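Long-range contacts in bacterial Pleckstrin homology domain-containing protein (Shewanella loihica PV-4, PDB 3DCX), which is of unknown function but adopts a bacterial pleckstrin-homology domain fold, five copies of which make up the assembly: residues V62-V72 and A82-G90; N3-A13 and L26-M36. All blocks are in the same frame, centred on the assembly; numbering follows the deposited sequence.

Interaction 1 of 2, residues V62-V72 and A82-G90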
loop_
_atom_site.group_PDB
_atom_site.type_symbol
_atom_site.label_atom_id
_atom_site.label_comp_id
_atom_site.label_asym_id
_atom_site.label_seq_id
_atom_site.Cartn_x
_atom_site.Cartn_y
_atom_site.Cartn_z
ATOM N N VAL A 62 14.122 -7.237 0.369
ATOM C CA VAL A 62 13.177 -6.514 -0.459
ATOM C C VAL A 62 12.330 -7.507 -1.239
ATOM O O VAL A 62 12.788 -8.011 -2.274
ATOM C CB VAL A 62 13.850 -5.533 -1.409
ATOM C CG1 VAL A 62 12.759 -4.620 -2.026
ATOM C CG2 VAL A 62 14.886 -4.720 -0.660
ATOM N N PRO A 63 11.123 -7.817 -0.735
ATOM C CA PRO A 63 10.242 -8.682 -1.508
ATOM C C PRO A 63 9.945 -8.016 -2.836
ATOM O O PRO A 63 9.880 -6.784 -2.923
ATOM C CB PRO A 63 8.985 -8.805 -0.634
ATOM C CG PRO A 63 9.438 -8.425 0.746
ATOM C CD PRO A 63 10.504 -7.409 0.538
ATOM N N TYR A 64 9.776 -8.817 -3.871
ATOM C CA TYR A 64 9.553 -8.269 -5.195
ATOM C C TYR A 64 8.281 -7.453 -5.221
ATOM O O TYR A 64 8.198 -6.461 -5.926
ATOM C CB TYR A 64 9.519 -9.376 -6.234
ATOM C CG TYR A 64 10.861 -10.016 -6.450
ATOM C CD1 TYR A 64 11.874 -9.366 -7.147
ATOM C CD2 TYR A 64 11.115 -11.283 -5.967
ATOM C CE1 TYR A 64 13.121 -9.981 -7.359
ATOM C CE2 TYR A 64 12.362 -11.897 -6.155
ATOM C CZ TYR A 64 13.358 -11.249 -6.848
ATOM O OH TYR A 64 14.576 -11.894 -7.031
ATOM N N LYS A 65 7.303 -7.835 -4.405
ATOM C CA LYS A 65 6.009 -7.125 -4.374
ATOM C C LYS A 65 6.120 -5.694 -3.825
ATOM O O LYS A 65 5.218 -4.891 -4.015
ATOM C CB LYS A 65 4.948 -7.950 -3.640
ATOM C CG LYS A 65 5.310 -8.328 -2.221
ATOM C CD LYS A 65 4.767 -9.705 -1.795
ATOM C CE LYS A 65 5.283 -10.102 -0.382
ATOM N NZ LYS A 65 5.046 -9.050 0.650
ATOM N N ALA A 66 7.249 -5.369 -3.196
ATOM C CA ALA A 66 7.519 -4.006 -2.689
ATOM C C ALA A 66 8.147 -3.106 -3.750
ATOM O O ALA A 66 8.276 -1.890 -3.557
ATOM C CB ALA A 66 8.449 -4.081 -1.489
ATOM N N ILE A 67 8.604 -3.701 -4.848
ATOM C CA ILE A 67 9.231 -2.950 -5.932
ATOM C C ILE A 67 8.096 -2.435 -6.799
ATOM O O ILE A 67 7.497 -3.183 -7.580
ATOM C CB ILE A 67 10.207 -3.807 -6.773
ATOM C CG1 ILE A 67 11.299 -4.428 -5.912
ATOM C CG2 ILE A 67 10.852 -2.970 -7.817
ATOM C CD1 ILE A 67 12.122 -5.469 -6.638
ATOM N N THR A 68 7.785 -1.163 -6.659
ATOM C CA THR A 68 6.596 -0.588 -7.288
ATOM C C THR A 68 6.848 -0.201 -8.749
ATOM O O THR A 68 5.929 -0.142 -9.579
ATOM C CB THR A 68 6.141 0.636 -6.501
ATOM O OG1 THR A 68 7.220 1.572 -6.451
ATOM C CG2 THR A 68 5.758 0.230 -5.060
ATOM N N HIS A 69 8.100 0.092 -9.053
ATOM C CA HIS A 69 8.546 0.343 -10.413
ATOM C C HIS A 69 10.070 0.326 -10.432
ATOM O O HIS A 69 10.731 0.308 -9.379
ATOM C CB HIS A 69 7.919 1.617 -11.033
ATOM C CG HIS A 69 8.167 2.907 -10.303
ATOM N ND1 HIS A 69 8.719 4.011 -10.923
ATOM C CD2 HIS A 69 7.863 3.305 -9.045
ATOM C CE1 HIS A 69 8.789 5.005 -10.062
ATOM N NE2 HIS A 69 8.279 4.601 -8.915
ATOM N N PHE A 70 10.621 0.229 -11.630
ATOM C CA PHE A 70 12.060 0.132 -11.771
ATOM C C PHE A 70 12.490 0.617 -13.125
ATOM O O PHE A 70 11.691 0.698 -14.042
ATOM C CB PHE A 70 12.552 -1.309 -11.489
ATOM C CG PHE A 70 11.923 -2.370 -12.360
ATOM C CD1 PHE A 70 10.722 -2.949 -12.011
ATOM C CD2 PHE A 70 12.538 -2.776 -13.528
ATOM C CE1 PHE A 70 10.148 -3.916 -12.807
ATOM C CE2 PHE A 70 11.973 -3.739 -14.339
ATOM C CZ PHE A 70 10.781 -4.334 -13.968
ATOM N N GLU A 71 13.774 0.938 -13.238
ATOM C CA GLU A 71 14.333 1.474 -14.455
ATOM C C GLU A 71 15.784 1.002 -14.687
ATOM O O GLU A 71 16.560 0.872 -13.745
ATOM C CB GLU A 71 14.282 2.994 -14.388
ATOM C CG GLU A 71 14.772 3.715 -15.641
ATOM C CD GLU A 71 15.079 5.169 -15.371
ATOM O OE1 GLU A 71 14.124 5.941 -15.135
ATOM O OE2 GLU A 71 16.281 5.526 -15.366
ATOM N N VAL A 72 16.118 0.717 -15.951
ATOM C CA VAL A 72 17.500 0.493 -16.363
ATOM C C VAL A 72 17.874 1.544 -17.385
ATOM O O VAL A 72 17.130 1.811 -18.331
ATOM C CB VAL A 72 17.727 -0.903 -16.974
ATOM C CG1 VAL A 72 19.200 -1.067 -17.452
ATOM C CG2 VAL A 72 17.361 -1.985 -15.969
ATOM N N ALA A 82 25.765 0.285 -16.873
ATOM C CA ALA A 82 24.313 0.533 -16.857
ATOM C C ALA A 82 23.879 0.665 -15.412
ATOM O O ALA A 82 24.542 0.148 -14.512
ATOM C CB ALA A 82 23.526 -0.602 -17.554
ATOM N N GLU A 83 22.771 1.371 -15.198
ATOM C CA GLU A 83 22.279 1.667 -13.853
ATOM C C GLU A 83 20.896 1.080 -13.654
ATOM O O GLU A 83 20.043 1.217 -14.526
ATOM C CB GLU A 83 22.209 3.173 -13.676
ATOM C CG GLU A 83 22.405 3.638 -12.271
ATOM C CD GLU A 83 22.422 5.146 -12.192
ATOM O OE1 GLU A 83 21.336 5.758 -12.321
ATOM O OE2 GLU A 83 23.517 5.703 -12.001
ATOM N N LEU A 84 20.691 0.417 -12.519
ATOM C CA LEU A 84 19.370 -0.083 -12.124
ATOM C C LEU A 84 18.844 0.794 -10.987
ATOM O O LEU A 84 19.538 1.002 -9.995
ATOM C CB LEU A 84 19.451 -1.546 -11.665
ATOM C CG LEU A 84 18.225 -2.277 -11.082
ATOM C CD1 LEU A 84 17.199 -2.553 -12.178
ATOM C CD2 LEU A 84 18.635 -3.582 -10.406
ATOM N N LYS A 85 17.642 1.340 -11.171
ATOM C CA LYS A 85 16.923 2.054 -10.134
ATOM C C LYS A 85 15.721 1.193 -9.714
ATOM O O LYS A 85 14.945 0.716 -10.565
ATOM C CB LYS A 85 16.426 3.397 -10.647
ATOM C CG LYS A 85 17.511 4.312 -11.224
ATOM C CD LYS A 85 16.927 5.700 -11.505
ATOM C CE LYS A 85 18.021 6.751 -11.592
ATOM N NZ LYS A 85 17.510 7.989 -12.237
ATOM N N LEU A 86 15.594 0.957 -8.411
ATOM C CA LEU A 86 14.449 0.187 -7.862
ATOM C C LEU A 86 13.715 1.089 -6.910
ATOM O O LEU A 86 14.317 1.606 -5.973
ATOM C CB LEU A 86 14.890 -1.055 -7.107
ATOM C CG LEU A 86 15.658 -2.175 -7.829
ATOM C CD1 LEU A 86 16.082 -3.216 -6.795
ATOM C CD2 LEU A 86 14.860 -2.848 -8.938
ATOM N N TRP A 87 12.429 1.317 -7.162
ATOM C CA TRP A 87 11.631 2.092 -6.218
ATOM C C TRP A 87 10.958 1.140 -5.283
ATOM O O TRP A 87 10.297 0.207 -5.705
ATOM C CB TRP A 87 10.618 2.944 -6.924
ATOM C CG TRP A 87 11.172 4.171 -7.474
ATOM C CD1 TRP A 87 11.189 5.424 -6.874
ATOM C CD2 TRP A 87 11.794 4.329 -8.742
ATOM N NE1 TRP A 87 11.769 6.330 -7.712
ATOM C CE2 TRP A 87 12.141 5.695 -8.869
ATOM C CE3 TRP A 87 12.075 3.459 -9.798
ATOM C CZ2 TRP A 87 12.777 6.196 -9.985
ATOM C CZ3 TRP A 87 12.687 3.958 -10.913
ATOM C CH2 TRP A 87 13.034 5.326 -11.005
ATOM N N ILE A 88 11.165 1.365 -3.999
ATOM C CA ILE A 88 10.588 0.540 -2.963
ATOM C C ILE A 88 9.438 1.303 -2.314
ATOM O O ILE A 88 9.579 2.476 -1.929
ATOM C CB ILE A 88 11.627 0.145 -1.947
ATOM C CG1 ILE A 88 12.763 -0.647 -2.620
ATOM C CG2 ILE A 88 10.982 -0.679 -0.797
ATOM C CD1 ILE A 88 14.040 -0.697 -1.746
ATOM N N SER A 89 8.301 0.628 -2.201
ATOM C CA SER A 89 7.108 1.200 -1.589
ATOM C C SER A 89 7.431 1.928 -0.282
ATOM O O SER A 89 8.002 1.334 0.650
ATOM C CB SER A 89 6.098 0.101 -1.308
ATOM O OG SER A 89 4.967 0.676 -0.725
ATOM N N GLY A 90 7.045 3.199 -0.218
ATOM C CA GLY A 90 7.176 4.020 0.980
ATOM C C GLY A 90 8.497 4.753 1.091
ATOM O O GLY A 90 8.657 5.614 1.966
#
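The antiparallel hairpin of strands 67-73 and 82-88, part of the second sheet of this pleckstrin-homology fold, brings H69 and W87 together as an offset stack. The H69 ring lies on the five-membered ring of W87, centroids 4.0 Å apart and planes only 9° from parallel, with NE2 of H69 3.3 Å from CG of W87. H69 has its CG between its backbone N and carbonyl carbon (chi1 59°), which swings the imidazole across to the W87 indole. The edge of the indole at CE3 meets the backbone of the other strand, in the ring plane, 3.5 Å from O of H69. Replacing W87 with an alanine would probably leave that face of the H69 imidazole without its stacking partner and open a gap beside it, though bonds to the second subunit may still hold the ring. Further along the same face, E71 and K85 run side by side, but OE2 of E71 and NZ of K85 stay 4.2 Å apart, beyond a salt bridge. Their backbones pair twice, and the bond from K85 N to E71 O (2.8 Å) is nearly straight at 172°. On the opposite, apolar face CB of F70 meets CD2 of L86 at 3.8 Å, while from strand 56-63 CG1 of V62 reaches CG1 of I88 tip to tip at 4.0 Å. Helix 105-116 packs on this face, I112 touching F70, and L44 of strand 43-50 meets L86. Strand 95-99 continues the sheet beyond 82-88, while F70 to V72 pair with a strand of the second subunit, whose Q91 and H60 hydrogen-bond to the H69 ring.

Interaction 2 of 2, residues N3-A13 and L26-M36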
loop_
_atom_site.group_PDB
_atom_site.type_symbol
_atom_site.label_atom_id
_atom_site.label_comp_id
_atom_site.label_asym_id
_atom_site.label_seq_id
_atom_site.Cartn_x
_atom_site.Cartn_y
_atom_site.Cartn_z
ATOM N N ASN A 3 34.281 -4.617 -10.631
ATOM C CA ASN A 3 33.661 -5.857 -11.141
ATOM C C ASN A 3 32.812 -6.594 -10.085
ATOM O O ASN A 3 33.162 -6.632 -8.906
ATOM C CB ASN A 3 34.725 -6.821 -11.689
ATOM C CG ASN A 3 35.482 -6.256 -12.905
ATOM O OD1 ASN A 3 34.901 -5.606 -13.774
ATOM N ND2 ASN A 3 36.777 -6.527 -12.969
ATOM N N ALA A 4 31.695 -7.172 -10.524
ATOM C CA ALA A 4 30.877 -8.049 -9.679
ATOM C C ALA A 4 31.263 -9.498 -9.987
ATOM O O ALA A 4 31.491 -9.857 -11.153
ATOM C CB ALA A 4 29.383 -7.816 -9.927
ATOM N N ALA A 5 31.360 -10.308 -8.936
ATOM C CA ALA A 5 31.670 -11.728 -9.043
ATOM C C ALA A 5 30.410 -12.542 -8.734
ATOM O O ALA A 5 29.701 -12.249 -7.768
ATOM C CB ALA A 5 32.769 -12.085 -8.066
ATOM N N GLU A 6 30.131 -13.545 -9.556
ATOM C CA GLU A 6 29.013 -14.458 -9.308
ATOM C C GLU A 6 29.326 -15.372 -8.114
ATOM O O GLU A 6 30.451 -15.833 -7.963
ATOM C CB GLU A 6 28.711 -15.280 -10.563
ATOM C CG GLU A 6 27.241 -15.663 -10.718
ATOM C CD GLU A 6 26.941 -16.394 -12.038
ATOM O OE1 GLU A 6 27.546 -16.035 -13.081
ATOM O OE2 GLU A 6 26.104 -17.336 -12.024
ATOM N N VAL A 7 28.328 -15.612 -7.266
ATOM C CA VAL A 7 28.492 -16.424 -6.058
ATOM C C VAL A 7 27.880 -17.806 -6.253
ATOM O O VAL A 7 26.801 -17.944 -6.821
ATOM C CB VAL A 7 27.847 -15.747 -4.837
ATOM C CG1 VAL A 7 27.978 -16.625 -3.602
ATOM C CG2 VAL A 7 28.482 -14.381 -4.587
ATOM N N ASN A 8 28.581 -18.834 -5.795
ATOM C CA ASN A 8 28.080 -20.183 -5.883
ATOM C C ASN A 8 26.804 -20.349 -5.068
ATOM O O ASN A 8 26.831 -20.167 -3.850
ATOM C CB ASN A 8 29.126 -21.167 -5.372
ATOM C CG ASN A 8 28.654 -22.599 -5.447
ATOM O OD1 ASN A 8 27.882 -23.036 -4.623
ATOM N ND2 ASN A 8 29.125 -23.332 -6.449
ATOM N N LEU A 9 25.720 -20.728 -5.734
ATOM C CA LEU A 9 24.401 -20.764 -5.116
ATOM C C LEU A 9 24.184 -21.987 -4.235
ATOM O O LEU A 9 23.321 -21.961 -3.385
ATOM C CB LEU A 9 23.305 -20.711 -6.183
ATOM C CG LEU A 9 23.171 -19.445 -7.034
ATOM C CD1 LEU A 9 21.928 -19.554 -7.927
ATOM C CD2 LEU A 9 23.130 -18.180 -6.164
ATOM N N ASP A 10 24.959 -23.050 -4.424
ATOM C CA ASP A 10 24.862 -24.217 -3.559
ATOM C C ASP A 10 25.410 -23.919 -2.174
ATOM O O ASP A 10 24.772 -24.221 -1.180
ATOM C CB ASP A 10 25.604 -25.408 -4.160
ATOM C CG ASP A 10 25.031 -25.837 -5.481
ATOM O OD1 ASP A 10 23.817 -26.122 -5.533
ATOM O OD2 ASP A 10 25.795 -25.874 -6.467
ATOM N N GLU A 11 26.586 -23.312 -2.117
ATOM C CA GLU A 11 27.164 -22.917 -0.845
ATOM C C GLU A 11 26.336 -21.826 -0.206
ATOM O O GLU A 11 26.083 -21.887 0.999
ATOM C CB GLU A 11 28.610 -22.451 -1.028
ATOM C CG GLU A 11 29.568 -23.585 -1.450
ATOM C CD GLU A 11 30.933 -23.090 -1.958
ATOM O OE1 GLU A 11 31.187 -21.871 -1.968
ATOM O OE2 GLU A 11 31.769 -23.936 -2.355
ATOM N N LEU A 12 25.876 -20.853 -1.003
ATOM C CA LEU A 12 25.109 -19.703 -0.452
ATOM C C LEU A 12 23.826 -20.182 0.187
ATOM O O LEU A 12 23.445 -19.721 1.266
ATOM C CB LEU A 12 24.812 -18.644 -1.528
ATOM C CG LEU A 12 24.221 -17.308 -1.087
ATOM C CD1 LEU A 12 25.037 -16.695 0.064
ATOM C CD2 LEU A 12 24.086 -16.329 -2.261
ATOM N N ALA A 13 23.188 -21.137 -0.473
ATOM C CA ALA A 13 21.934 -21.726 0.002
ATOM C C ALA A 13 22.111 -22.438 1.343
ATOM O O ALA A 13 21.226 -22.411 2.194
ATOM C CB ALA A 13 21.397 -22.704 -1.049
ATOM N N LEU A 26 17.172 -19.807 -4.256
ATOM C CA LEU A 26 18.081 -18.801 -4.785
ATOM C C LEU A 26 18.103 -18.843 -6.303
ATOM O O LEU A 26 18.100 -19.916 -6.897
ATOM C CB LEU A 26 19.482 -19.021 -4.225
ATOM C CG LEU A 26 19.602 -18.934 -2.701
ATOM C CD1 LEU A 26 21.056 -19.048 -2.386
ATOM C CD2 LEU A 26 19.046 -17.659 -2.120
ATOM N N ALA A 27 18.080 -17.680 -6.940
ATOM C CA ALA A 27 18.103 -17.626 -8.411
ATOM C C ALA A 27 19.455 -17.141 -8.922
ATOM O O ALA A 27 19.970 -17.613 -9.943
ATOM C CB ALA A 27 16.940 -16.724 -8.973
ATOM N N LEU A 28 20.028 -16.190 -8.206
ATOM C CA LEU A 28 21.177 -15.471 -8.701
ATOM C C LEU A 28 21.807 -14.682 -7.568
ATOM O O LEU A 28 21.101 -14.093 -6.746
ATOM C CB LEU A 28 20.699 -14.523 -9.789
ATOM C CG LEU A 28 21.662 -13.831 -10.731
ATOM C CD1 LEU A 28 22.641 -14.821 -11.420
ATOM C CD2 LEU A 28 20.795 -13.092 -11.737
ATOM N N ALA A 29 23.135 -14.637 -7.534
ATOM C CA ALA A 29 23.794 -13.833 -6.553
ATOM C C ALA A 29 25.130 -13.282 -6.999
ATOM O O ALA A 29 25.929 -13.977 -7.608
ATOM C CB ALA A 29 23.949 -14.604 -5.237
ATOM N N TYR A 30 25.362 -12.017 -6.642
ATOM C CA TYR A 30 26.602 -11.342 -6.981
ATOM C C TYR A 30 27.279 -10.788 -5.724
ATOM O O TYR A 30 26.632 -10.300 -4.800
ATOM C CB TYR A 30 26.349 -10.215 -7.983
ATOM C CG TYR A 30 25.831 -10.692 -9.315
ATOM C CD1 TYR A 30 26.691 -11.278 -10.244
ATOM C CD2 TYR A 30 24.483 -10.578 -9.652
ATOM C CE1 TYR A 30 26.218 -11.742 -11.483
ATOM C CE2 TYR A 30 24.006 -11.030 -10.909
ATOM C CZ TYR A 30 24.875 -11.612 -11.800
ATOM O OH TYR A 30 24.428 -12.076 -13.028
ATOM N N ARG A 31 28.600 -10.854 -5.716
ATOM C CA ARG A 31 29.391 -10.175 -4.712
ATOM C C ARG A 31 30.131 -8.955 -5.284
ATOM O O ARG A 31 30.662 -8.963 -6.396
ATOM C CB ARG A 31 30.381 -11.148 -4.089
ATOM C CG ARG A 31 30.980 -10.640 -2.781
ATOM C CD ARG A 31 32.311 -11.287 -2.492
ATOM N NE ARG A 31 32.195 -12.543 -1.772
ATOM C CZ ARG A 31 32.136 -13.742 -2.338
ATOM N NH1 ARG A 31 32.163 -13.877 -3.664
ATOM N NH2 ARG A 31 32.043 -14.812 -1.562
ATOM N N VAL A 32 30.151 -7.886 -4.517
ATOM C CA VAL A 32 31.009 -6.752 -4.832
ATOM C C VAL A 32 31.846 -6.522 -3.577
ATOM O O VAL A 32 31.342 -6.022 -2.571
ATOM C CB VAL A 32 30.212 -5.485 -5.272
ATOM C CG1 VAL A 32 31.167 -4.300 -5.489
ATOM C CG2 VAL A 32 29.452 -5.768 -6.550
ATOM N N ILE A 33 33.107 -6.951 -3.638
ATOM C CA ILE A 33 34.034 -6.915 -2.495
ATOM C C ILE A 33 33.470 -7.754 -1.329
ATOM O O ILE A 33 33.492 -8.976 -1.395
ATOM C CB ILE A 33 34.442 -5.464 -2.080
ATOM C CG1 ILE A 33 34.976 -4.675 -3.289
ATOM C CG2 ILE A 33 35.546 -5.513 -1.028
ATOM C CD1 ILE A 33 34.885 -3.146 -3.136
ATOM N N ARG A 34 32.953 -7.129 -0.276
ATOM C CA ARG A 34 32.364 -7.882 0.845
ATOM C C ARG A 34 30.827 -7.955 0.809
ATOM O O ARG A 34 30.223 -8.744 1.532
ATOM C CB ARG A 34 32.733 -7.242 2.174
ATOM C CG ARG A 34 34.181 -7.030 2.406
ATOM C CD ARG A 34 34.409 -6.543 3.839
ATOM N NE ARG A 34 33.717 -5.280 4.155
ATOM C CZ ARG A 34 34.163 -4.398 5.055
ATOM N NH1 ARG A 34 35.273 -4.643 5.744
ATOM N NH2 ARG A 34 33.500 -3.274 5.280
ATOM N N ASP A 35 30.209 -7.107 0.006
ATOM C CA ASP A 35 28.764 -6.975 -0.043
ATOM C C ASP A 35 28.191 -7.943 -1.075
ATOM O O ASP A 35 28.881 -8.357 -2.002
ATOM C CB ASP A 35 28.387 -5.532 -0.390
ATOM C CG ASP A 35 28.861 -4.527 0.653
ATOM O OD1 ASP A 35 29.155 -4.937 1.802
ATOM O OD2 ASP A 35 28.946 -3.316 0.326
HETATM N N MSE A 36 26.932 -8.314 -0.887
HETATM C CA MSE A 36 26.243 -9.235 -1.761
HETATM C C MSE A 36 24.853 -8.764 -2.106
HETATM O O MSE A 36 24.160 -8.135 -1.300
HETATM C CB MSE A 36 26.139 -10.600 -1.114
HETATM C CG MSE A 36 27.101 -11.586 -1.629
HETATM SE SE MSE A 36 26.661 -13.314 -0.908
HETATM C CE MSE A 36 28.384 -13.703 -0.377
HETATM O O HOH W 1 24.818 -16.847 -8.813
#
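CD2 of L12 presses on CB of A29 at 3.4 Å, tighter than usual van der Waals contact, where helix 9-16 meets strand 26-32. L12 places this branch by holding CG anti to its backbone N (chi1 -171°); its other methyl, CD1, slides past SE of the selenomethionine M36. L9 meets the same alanine from one turn earlier, with CD2 3.8 Å from CB of A29. L26 completes the apolar patch: its CD1 packs against CG of L12 at 3.8 Å, the two side chains crossing at about a right angle, and also touches A13. The helix start is capped by N8, whose OD1 accepts from E11 N at 2.8 Å with an N-H...O angle of 170°. Before the helix, the chain forms a short antiparallel pairing. A5 and R31 exchange two backbone bonds, of which R31 N to A5 O is the shorter at 2.7 Å. In the next bond, from V7 N to A29 O (2.9 Å), the donor sits 37° above the carbonyl plane, not on a lone pair; N8 onward leads into the helix. A water bridges the two chains, accepting from A29 N and probably donating to V7 O. CG2 of V7 lies across the R31 side chain, touching both CB and NH1. The contact thus sets an N-terminal edge strand and capped helix on the first sheet of the pleckstrin-homology fold. Strand 26-32 pairs on its other flank with 35-40, a classic beta bulge placing both A27 and L28 opposite F39. V38 of strand 35-40 touches L12 and L26, while I108 of helix 105-116 packs on Y30, whose hydroxyl bonds D104 N.

Overall arrangement
The two contacts lie on opposite sides of the chain's centre, with centres about 20 Å apart and nearest atoms about 6 Å apart. Interaction 1 is buried and mainly pairs two strands of the three-strand sheet, although V62 also brings in the last strand of the five-strand sheet. Interaction 2 is a surface contact at that sheet's other border, combining a brief strand pairing with helix packing. Both combine backbone bonds with aliphatic contacts; the former, which meets other subunits, adds an aromatic stack, and the latter, which no other chain of the assembly touches, a helix cap and a bridging water. Helix 105-116 packs against residues of both.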